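V-type ATP synthase alpha chain (Thermoplasma volcanium, PDB 4O1S) is represented here by its intein, a small, almost entirely beta-stranded protein of the Hint (Hedgehog/intein) fold that is carried within the subunit. Local coordinates at residues G3-G8 / S90-H95; L70-S75 / D145-S150; S75-R80 / Y139-F144. All blocks are in the same frame, centred on the assembly; numbering follows the deposited sequence.

Interaction 1. Residues G3-G8 / S90-H95; sequences GKAVSG and SVTPVH. Unlike the reference sequence in segment 3-8: Ala5 (reference Cys). With SO4 (sulfate ion), chain F.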
loop_
_atom_site.group_PDB
_atom_site.type_symbol
_atom_site.label_atom_id
_atom_site.label_comp_id
_atom_site.label_asym_id
_atom_site.label_seq_id
_atom_site.Cartn_x
_atom_site.Cartn_y
_atom_site.Cartn_z
ATOM N N GLY A 3 6.748 -9.826 -4.247
ATOM C CA GLY A 3 5.607 -9.922 -5.131
ATOM C C GLY A 3 4.445 -9.090 -4.612
ATOM O O GLY A 3 3.405 -9.013 -5.249
ATOM N N LYS A 4 4.623 -8.470 -3.453
ATOM C CA LYS A 4 3.606 -7.597 -2.901
ATOM C C LYS A 4 3.580 -6.260 -3.638
ATOM O O LYS A 4 4.620 -5.598 -3.760
ATOM C CB LYS A 4 3.876 -7.376 -1.425
ATOM C CG LYS A 4 3.558 -8.596 -0.627
ATOM C CD LYS A 4 3.731 -8.346 0.834
ATOM C CE LYS A 4 5.069 -8.869 1.275
ATOM N NZ LYS A 4 4.924 -9.870 2.370
ATOM N N ALA A 5 2.400 -5.868 -4.125
ATOM C CA ALA A 5 2.257 -4.605 -4.838
ATOM C C ALA A 5 0.784 -4.113 -4.859
ATOM O O ALA A 5 -0.136 -4.841 -4.464
ATOM C CB ALA A 5 2.829 -4.735 -6.266
ATOM N N VAL A 6 0.572 -2.878 -5.309
ATOM C CA VAL A 6 -0.763 -2.297 -5.359
ATOM C C VAL A 6 -1.074 -1.709 -6.746
ATOM O O VAL A 6 -0.177 -1.487 -7.586
ATOM C CB VAL A 6 -0.926 -1.191 -4.291
ATOM C CG1 VAL A 6 -0.584 -1.734 -2.895
ATOM C CG2 VAL A 6 -0.043 -0.000 -4.636
ATOM N N SER A 7 -2.358 -1.475 -6.991
ATOM C CA SER A 7 -2.785 -0.894 -8.249
ATOM C C SER A 7 -2.260 0.528 -8.365
ATOM O O SER A 7 -1.976 1.188 -7.359
ATOM C CB SER A 7 -4.306 -0.903 -8.346
ATOM O OG SER A 7 -4.752 0.229 -9.070
ATOM N N GLY A 8 -2.142 1.010 -9.594
ATOM C CA GLY A 8 -1.527 2.301 -9.817
ATOM C C GLY A 8 -2.435 3.420 -9.367
ATOM O O GLY A 8 -2.024 4.585 -9.285
ATOM N N SER A 90 -6.954 -2.005 -4.181
ATOM C CA SER A 90 -6.770 -3.172 -5.038
ATOM C C SER A 90 -5.301 -3.542 -4.914
ATOM O O SER A 90 -4.405 -2.697 -5.085
ATOM C CB SER A 90 -7.146 -2.887 -6.503
ATOM O OG SER A 90 -8.512 -2.515 -6.655
ATOM N N VAL A 91 -5.040 -4.791 -4.565
ATOM C CA VAL A 91 -3.661 -5.209 -4.380
ATOM C C VAL A 91 -3.408 -6.569 -4.995
ATOM O O VAL A 91 -4.308 -7.302 -5.412
ATOM C CB VAL A 91 -3.240 -5.237 -2.892
ATOM C CG1 VAL A 91 -3.389 -3.849 -2.255
ATOM C CG2 VAL A 91 -4.070 -6.265 -2.136
ATOM N N THR A 92 -2.135 -6.874 -5.041
ATOM C CA THR A 92 -1.627 -8.139 -5.488
ATOM C C THR A 92 -2.080 -9.213 -4.479
ATOM O O THR A 92 -2.210 -8.925 -3.294
ATOM C CB THR A 92 -0.098 -7.961 -5.502
ATOM O OG1 THR A 92 0.369 -7.882 -6.859
ATOM C CG2 THR A 92 0.585 -9.025 -4.733
ATOM N N PRO A 93 -2.351 -10.448 -4.945
ATOM C CA PRO A 93 -2.820 -11.519 -4.048
ATOM C C PRO A 93 -1.910 -11.809 -2.865
ATOM O O PRO A 93 -2.453 -12.158 -1.805
ATOM C CB PRO A 93 -2.889 -12.740 -4.956
ATOM C CG PRO A 93 -3.169 -12.190 -6.277
ATOM C CD PRO A 93 -2.461 -10.841 -6.358
ATOM N N VAL A 94 -0.585 -11.673 -3.031
ATOM C CA VAL A 94 0.362 -11.951 -1.938
ATOM C C VAL A 94 0.560 -10.783 -0.960
ATOM O O VAL A 94 1.161 -10.963 0.101
ATOM C CB VAL A 94 1.749 -12.467 -2.430
ATOM C CG1 VAL A 94 1.624 -13.813 -3.078
ATOM C CG2 VAL A 94 2.397 -11.501 -3.386
ATOM N N HIS A 95 0.053 -9.602 -1.318
ATOM C CA HIS A 95 0.068 -8.453 -0.418
ATOM C C HIS A 95 -0.704 -8.755 0.854
ATOM O O HIS A 95 -1.681 -9.510 0.828
ATOM C CB HIS A 95 -0.542 -7.231 -1.091
ATOM C CG HIS A 95 0.079 -5.949 -0.660
ATOM N ND1 HIS A 95 0.532 -5.747 0.625
ATOM C CD2 HIS A 95 0.368 -4.817 -1.345
ATOM C CE1 HIS A 95 1.055 -4.539 0.717
ATOM N NE2 HIS A 95 0.967 -3.952 -0.463
HETATM S S SO4 F . -6.503 -1.106 -12.897
HETATM O O1 SO4 F . -6.736 -0.871 -11.462
HETATM O O2 SO4 F . -5.070 -1.270 -13.171
HETATM O O3 SO4 F . -7.220 -2.316 -13.311
HETATM O O4 SO4 F . -6.986 0.032 -13.687
#
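Residues 3-8 run past residues 90-95 in the opposite direction. The latter carry the Thr-x-x-His signature of inteins of the Hint fold, here Thr92 to His95 in a type I turn closed by His95 N to Thr92 O. Gly3 packs on the Val94 side chain. Lys4, poorly ordered, comes next: its CB sits over one face of the His95 imidazole, 4.2 Å from the ring centroid, a CH-pi contact, while CG packs on the Val94 carbonyl. Ala5 stands where the reference sequence has cysteine, probably the first intein position. Its carbonyl O takes an almost straight hydrogen bond from Thr92 N (2.9 Å, 171° at the hydrogen), the donor tilted from the carbonyl plane. The same oxygen lies in the plane of the His95 ring, at its edge, 3.2 Å from His95 CD2, so one atom touches both ends of the signature; the imidazole also touches Asn169. Val6 is bridged to Val91 by backbone, and with CG1 anti to its carbonyl carbon (chi1 -55°) that methyl meets Val91 CG1 at 3.6 Å and His95 CD2 as well. The other backbone edge of Val6 bonds to Tyr147, making this short strand an edge of the five-stranded sheet, next to strand 143-149. At Ser7 the N-H bonds to Ser90 O (3.1 Å), and the two CB atoms pack together. Ser7 OG is bonded to the backbone N of Glu9, and it also donates to O1 of a sulfate ion at 3.3 Å.

Interaction 2. Residues L70-S75 / D145-S150; sequences LYKGKS and DVYDLS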
loop_
_atom_site.group_PDB
_atom_site.type_symbol
_atom_site.label_atom_id
_atom_site.label_comp_id
_atom_site.label_asym_id
_atom_site.label_seq_id
_atom_site.Cartn_x
_atom_site.Cartn_y
_atom_site.Cartn_z
ATOM N N LEU A 70 11.102 3.158 -5.452
ATOM C CA LEU A 70 9.775 2.892 -5.970
ATOM C C LEU A 70 9.928 1.741 -6.928
ATOM O O LEU A 70 10.977 1.588 -7.558
ATOM C CB LEU A 70 9.210 4.088 -6.739
ATOM C CG LEU A 70 9.147 5.426 -6.018
ATOM C CD1 LEU A 70 8.536 6.463 -6.934
ATOM C CD2 LEU A 70 8.373 5.306 -4.723
ATOM N N TYR A 71 8.865 0.952 -7.039
ATOM C CA TYR A 71 8.834 -0.218 -7.890
ATOM C C TYR A 71 7.602 -0.188 -8.791
ATOM O O TYR A 71 6.515 0.275 -8.401
ATOM C CB TYR A 71 8.856 -1.489 -7.025
ATOM C CG TYR A 71 8.414 -2.766 -7.733
ATOM C CD1 TYR A 71 9.291 -3.475 -8.552
ATOM C CD2 TYR A 71 7.126 -3.275 -7.566
ATOM C CE1 TYR A 71 8.890 -4.648 -9.193
ATOM C CE2 TYR A 71 6.719 -4.447 -8.206
ATOM C CZ TYR A 71 7.605 -5.121 -9.012
ATOM O OH TYR A 71 7.208 -6.278 -9.636
ATOM N N LYS A 72 7.788 -0.668 -10.016
ATOM C CA LYS A 72 6.682 -0.875 -10.932
ATOM C C LYS A 72 6.857 -2.218 -11.599
ATOM O O LYS A 72 7.917 -2.510 -12.158
ATOM C CB LYS A 72 6.638 0.228 -11.980
ATOM C CG LYS A 72 5.621 -0.011 -13.071
ATOM C CD LYS A 72 5.620 1.091 -14.119
ATOM C CE LYS A 72 5.162 0.549 -15.461
ATOM N NZ LYS A 72 5.004 1.671 -16.418
ATOM N N GLY A 73 5.822 -3.043 -11.544
ATOM C CA GLY A 73 5.880 -4.356 -12.156
ATOM C C GLY A 73 4.598 -4.718 -12.875
ATOM O O GLY A 73 3.832 -3.849 -13.305
ATOM N N LYS A 74 4.373 -6.022 -13.004
ATOM C CA LYS A 74 3.170 -6.553 -13.646
ATOM C C LYS A 74 2.537 -7.595 -12.744
ATOM O O LYS A 74 3.227 -8.394 -12.114
ATOM C CB LYS A 74 3.501 -7.199 -15.002
ATOM C CG LYS A 74 3.774 -6.207 -16.170
ATOM C CD LYS A 74 2.564 -5.337 -16.462
ATOM C CE LYS A 74 2.361 -5.132 -17.944
ATOM N NZ LYS A 74 1.190 -4.223 -18.141
ATOM N N SER A 75 1.215 -7.588 -12.671
ATOM C CA SER A 75 0.527 -8.732 -12.096
ATOM C C SER A 75 -0.625 -9.132 -13.019
ATOM O O SER A 75 -1.185 -8.302 -13.742
ATOM C CB SER A 75 0.028 -8.443 -10.687
ATOM O OG SER A 75 -0.866 -9.457 -10.240
ATOM N N ASP A 145 -0.531 -3.164 -14.398
ATOM C CA ASP A 145 0.621 -2.487 -13.852
ATOM C C ASP A 145 0.477 -2.426 -12.338
ATOM O O ASP A 145 -0.563 -2.002 -11.821
ATOM C CB ASP A 145 0.676 -1.072 -14.405
ATOM C CG ASP A 145 1.130 -1.039 -15.825
ATOM O OD1 ASP A 145 1.745 -2.042 -16.267
ATOM O OD2 ASP A 145 0.883 -0.007 -16.474
ATOM N N VAL A 146 1.501 -2.859 -11.613
ATOM C CA VAL A 146 1.432 -2.746 -10.165
ATOM C C VAL A 146 2.660 -2.013 -9.635
ATOM O O VAL A 146 3.692 -1.945 -10.307
ATOM C CB VAL A 146 1.191 -4.116 -9.451
ATOM C CG1 VAL A 146 -0.124 -4.697 -9.871
ATOM C CG2 VAL A 146 2.296 -5.098 -9.754
ATOM N N TYR A 147 2.519 -1.454 -8.438
ATOM C CA TYR A 147 3.503 -0.540 -7.867
ATOM C C TYR A 147 3.701 -0.829 -6.382
ATOM O O TYR A 147 2.806 -1.335 -5.699
ATOM C CB TYR A 147 3.033 0.907 -8.037
ATOM C CG TYR A 147 2.853 1.345 -9.477
ATOM C CD1 TYR A 147 3.882 2.000 -10.145
ATOM C CD2 TYR A 147 1.665 1.100 -10.178
ATOM C CE1 TYR A 147 3.745 2.412 -11.452
ATOM C CE2 TYR A 147 1.515 1.513 -11.503
ATOM C CZ TYR A 147 2.570 2.168 -12.139
ATOM O OH TYR A 147 2.492 2.599 -13.457
ATOM N N ASP A 148 4.887 -0.497 -5.892
ATOM C CA ASP A 148 5.230 -0.641 -4.486
ATOM C C ASP A 148 6.227 0.456 -4.166
ATOM O O ASP A 148 6.924 0.954 -5.045
ATOM C CB ASP A 148 5.856 -2.017 -4.232
ATOM C CG ASP A 148 5.993 -2.354 -2.737
ATOM O OD1 ASP A 148 5.453 -1.592 -1.900
ATOM O OD2 ASP A 148 6.627 -3.400 -2.408
ATOM N N LEU A 149 6.285 0.851 -2.909
ATOM C CA LEU A 149 7.369 1.694 -2.453
ATOM C C LEU A 149 7.972 1.062 -1.215
ATOM O O LEU A 149 7.365 0.173 -0.628
ATOM C CB LEU A 149 6.861 3.101 -2.175
ATOM C CG LEU A 149 5.593 3.263 -1.352
ATOM C CD1 LEU A 149 5.872 2.954 0.101
ATOM C CD2 LEU A 149 5.084 4.681 -1.486
ATOM N N SER A 150 9.152 1.501 -0.801
ATOM C CA SER A 150 9.699 0.978 0.448
ATOM C C SER A 150 9.428 1.950 1.597
ATOM O O SER A 150 9.566 3.158 1.448
ATOM C CB SER A 150 11.194 0.687 0.319
ATOM O OG SER A 150 11.953 1.881 0.393
#
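Two neighbouring antiparallel strands of the intein's five-stranded sheet meet here, pairing Leu70 with Leu149 at one end and Lys74 with Asp145 at the other. Four backbone bonds join them, two between Tyr71 and Asp148 and two between Gly73 and Val146, among them Gly73 N to Val146 O, 2.7 Å. On the face that carries Leu70, Lys72 and Lys74, the extended Lys72 chain runs alongside the Tyr147 ring, its CG 3.5 Å from Tyr147 CE1, while helix 22-31 covers the tyrosine, Tyr26 meeting it edge-to-face. The opposite face holds Tyr71, whose CG is anti to its backbone N (chi1 163°). That torsion lays the ring along its own strand, with Gly73 N over one ring face, and brings CD2 to within 3.8 Å of Asp148 CB. Further along, Val146 CG1 packs on Ser75 CB. Lys74, its chain bent, leans across to Asp145, and its NZ reaches Asp145 OD1 at 2.9 Å, from above the carboxylate plane. Asp143 makes a second salt bridge with the same ammonium. Lys72 NZ stays 4.4 Å from Asp145 OD2, beyond a salt bridge, yet with two lysines and two aspartates this close the charges probably offset one another at this end of the strand pair.

Interaction 3. Residues S75-R80 / Y139-F144; sequences SSYLVR and YEKGDF. With SO4 (sulfate ion), chain F.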
loop_
_atom_site.group_PDB
_atom_site.type_symbol
_atom_site.label_atom_id
_atom_site.label_comp_id
_atom_site.label_asym_id
_atom_site.label_seq_id
_atom_site.Cartn_x
_atom_site.Cartn_y
_atom_site.Cartn_z
ATOM N N SER A 75 1.215 -7.588 -12.671
ATOM C CA SER A 75 0.527 -8.732 -12.096
ATOM C C SER A 75 -0.625 -9.132 -13.019
ATOM O O SER A 75 -1.185 -8.302 -13.742
ATOM C CB SER A 75 0.028 -8.443 -10.687
ATOM O OG SER A 75 -0.866 -9.457 -10.240
ATOM N N SER A 76 -0.936 -10.419 -13.003
ATOM C CA SER A 76 -2.041 -10.979 -13.744
ATOM C C SER A 76 -3.287 -10.881 -12.916
ATOM O O SER A 76 -4.398 -11.089 -13.420
ATOM C CB SER A 76 -1.775 -12.463 -13.994
ATOM O OG SER A 76 -0.853 -12.621 -15.046
ATOM N N TYR A 77 -3.095 -10.614 -11.630
ATOM C CA TYR A 77 -4.192 -10.690 -10.692
ATOM C C TYR A 77 -4.204 -9.496 -9.775
ATOM O O TYR A 77 -3.158 -9.022 -9.338
ATOM C CB TYR A 77 -4.097 -11.960 -9.845
ATOM C CG TYR A 77 -4.144 -13.196 -10.662
ATOM C CD1 TYR A 77 -5.345 -13.685 -11.131
ATOM C CD2 TYR A 77 -2.981 -13.863 -11.002
ATOM C CE1 TYR A 77 -5.398 -14.823 -11.911
ATOM C CE2 TYR A 77 -3.018 -15.001 -11.785
ATOM C CZ TYR A 77 -4.228 -15.481 -12.236
ATOM O OH TYR A 77 -4.273 -16.619 -13.021
ATOM N N LEU A 78 -5.407 -9.037 -9.469
ATOM C CA LEU A 78 -5.607 -8.009 -8.463
ATOM C C LEU A 78 -6.747 -8.466 -7.539
ATOM O O LEU A 78 -7.741 -9.063 -8.001
ATOM C CB LEU A 78 -5.985 -6.697 -9.142
ATOM C CG LEU A 78 -5.077 -5.473 -9.081
ATOM C CD1 LEU A 78 -3.655 -5.768 -8.624
ATOM C CD2 LEU A 78 -5.104 -4.758 -10.437
ATOM N N VAL A 79 -6.588 -8.208 -6.242
ATOM C CA VAL A 79 -7.662 -8.389 -5.267
ATOM C C VAL A 79 -8.199 -7.020 -4.864
ATOM O O VAL A 79 -7.454 -6.168 -4.371
ATOM C CB VAL A 79 -7.132 -9.078 -4.023
ATOM C CG1 VAL A 79 -8.284 -9.397 -3.070
ATOM C CG2 VAL A 79 -6.331 -10.337 -4.422
ATOM N N ARG A 80 -9.485 -6.788 -5.103
ATOM C CA ARG A 80 -10.066 -5.480 -4.808
ATOM C C ARG A 80 -10.909 -5.646 -3.575
ATOM O O ARG A 80 -11.790 -6.507 -3.515
ATOM C CB ARG A 80 -10.914 -4.976 -5.971
ATOM C CG ARG A 80 -10.340 -5.343 -7.335
ATOM C CD ARG A 80 -10.716 -4.306 -8.340
ATOM N NE ARG A 80 -10.214 -4.551 -9.695
ATOM C CZ ARG A 80 -9.247 -3.837 -10.278
ATOM N NH1 ARG A 80 -8.647 -2.848 -9.604
ATOM N NH2 ARG A 80 -8.877 -4.112 -11.535
ATOM N N TYR A 139 -11.872 -10.790 -7.155
ATOM C CA TYR A 139 -10.683 -11.301 -7.836
ATOM C C TYR A 139 -10.802 -10.997 -9.322
ATOM O O TYR A 139 -11.840 -11.240 -9.937
ATOM C CB TYR A 139 -10.518 -12.806 -7.600
ATOM C CG TYR A 139 -10.461 -13.198 -6.137
ATOM C CD1 TYR A 139 -9.859 -12.379 -5.215
ATOM C CD2 TYR A 139 -11.011 -14.387 -5.685
ATOM C CE1 TYR A 139 -9.808 -12.719 -3.895
ATOM C CE2 TYR A 139 -10.964 -14.738 -4.346
ATOM C CZ TYR A 139 -10.360 -13.887 -3.451
ATOM O OH TYR A 139 -10.297 -14.184 -2.099
ATOM N N GLU A 140 -9.748 -10.434 -9.896
ATOM C CA GLU A 140 -9.779 -10.050 -11.300
ATOM C C GLU A 140 -8.494 -10.458 -12.022
ATOM O O GLU A 140 -7.378 -10.172 -11.569
ATOM C CB GLU A 140 -9.998 -8.546 -11.415
ATOM C CG GLU A 140 -10.376 -8.096 -12.801
ATOM C CD GLU A 140 -10.489 -6.574 -12.924
ATOM O OE1 GLU A 140 -11.004 -5.913 -11.988
ATOM O OE2 GLU A 140 -10.057 -6.041 -13.967
ATOM N N LYS A 141 -8.660 -11.135 -13.147
ATOM C CA LYS A 141 -7.541 -11.469 -14.013
ATOM C C LYS A 141 -7.439 -10.426 -15.125
ATOM O O LYS A 141 -8.453 -10.045 -15.709
ATOM C CB LYS A 141 -7.749 -12.853 -14.601
ATOM C CG LYS A 141 -6.634 -13.350 -15.464
ATOM C CD LYS A 141 -6.765 -14.864 -15.600
ATOM C CE LYS A 141 -5.667 -15.435 -16.472
ATOM N NZ LYS A 141 -5.669 -14.816 -17.837
ATOM N N GLY A 142 -6.223 -9.951 -15.396
ATOM C CA GLY A 142 -5.968 -8.946 -16.427
ATOM C C GLY A 142 -4.472 -8.746 -16.673
ATOM O O GLY A 142 -3.669 -9.631 -16.378
ATOM N N ASP A 143 -4.088 -7.599 -17.233
ATOM C CA ASP A 143 -2.667 -7.293 -17.421
ATOM C C ASP A 143 -2.344 -6.004 -16.663
ATOM O O ASP A 143 -2.282 -4.907 -17.235
ATOM C CB ASP A 143 -2.283 -7.191 -18.914
ATOM C CG ASP A 143 -0.751 -6.988 -19.137
ATOM O OD1 ASP A 143 0.080 -7.594 -18.396
ATOM O OD2 ASP A 143 -0.385 -6.221 -20.070
ATOM N N PHE A 144 -2.147 -6.137 -15.364
ATOM C CA PHE A 144 -2.092 -4.947 -14.554
ATOM C C PHE A 144 -0.682 -4.476 -14.291
ATOM O O PHE A 144 0.238 -5.270 -14.025
ATOM C CB PHE A 144 -2.815 -5.160 -13.243
ATOM C CG PHE A 144 -4.152 -5.814 -13.394
ATOM C CD1 PHE A 144 -5.250 -5.081 -13.808
ATOM C CD2 PHE A 144 -4.319 -7.165 -13.076
ATOM C CE1 PHE A 144 -6.499 -5.683 -13.913
ATOM C CE2 PHE A 144 -5.563 -7.787 -13.183
ATOM C CZ PHE A 144 -6.655 -7.050 -13.605
HETATM S S SO4 F . -6.503 -1.106 -12.897
HETATM O O1 SO4 F . -6.736 -0.871 -11.462
HETATM O O2 SO4 F . -5.070 -1.270 -13.171
HETATM O O3 SO4 F . -7.220 -2.316 -13.311
HETATM O O4 SO4 F . -6.986 0.032 -13.687
#
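Strands 77-80 and 139-141 run antiparallel, 155° between their directions and 5.0 Å apart at the closest, and both chain segments turn a corner, at Ser76 and at Gly142. Ser75 and Phe144 exchange two backbone bonds on one side of the corner, Leu78 and Glu140 two on the other. Between these pairs the register slips by one residue, a beta bulge, and Gly142 N bonds to Ser76 O (2.9 Å). Inside the bend Phe144 lies flat between backbone and leucine: Gly142 C is over one ring face, and Leu78 CD2 over the other, a CH-pi contact 3.5 Å from the ring centroid. Beside it Arg80 grips Glu140 side-on, NE and NH2 both 2.8 Å from the single oxygen OE1. Both nitrogens come from the same face of the carboxylate, which is turned 46° from the guanidinium. The guanidinium also holds a sulfate ion, probably from the crystallisation liquor, NH2 donating to O3 at 3.0 Å and NH1 more weakly to O1, while NH1 bonds to Ser90 OG too. On the face carrying Tyr77, Val79, Tyr139 and Lys141, Val79 CG1 meets the edge of the Tyr139 ring at 3.7 Å, and Tyr77 lies alongside Lys141. Paired strands bending together from one sheet into the next are typical of the strongly curved, horseshoe-like Hint fold.

Overall arrangement
The segments come in the order 3-8, 70-75, 75-80, 90-95, 139-144, 145-150, so interaction 3 falls within the span that interaction 2 joins, sharing Ser75, while interaction 1 crosses both. Centres of interactions 1 and 2 are about 8 Å apart, of 1 and 3 about 9 Å, of 2 and 3 about 13 Å. Strand 143-149 lies between strands 6-7 and 61-75 in the five-stranded sheet; past the corner the same two stretches pair again as strands 77-83 and 129-141 of a four-stranded sheet, with strand 88-91 at one edge. Interaction 1 thus bridges the two sheets near the corner made by interaction 3, and one sulfate ion is hydrogen-bonded to both, through Ser7 and Arg80.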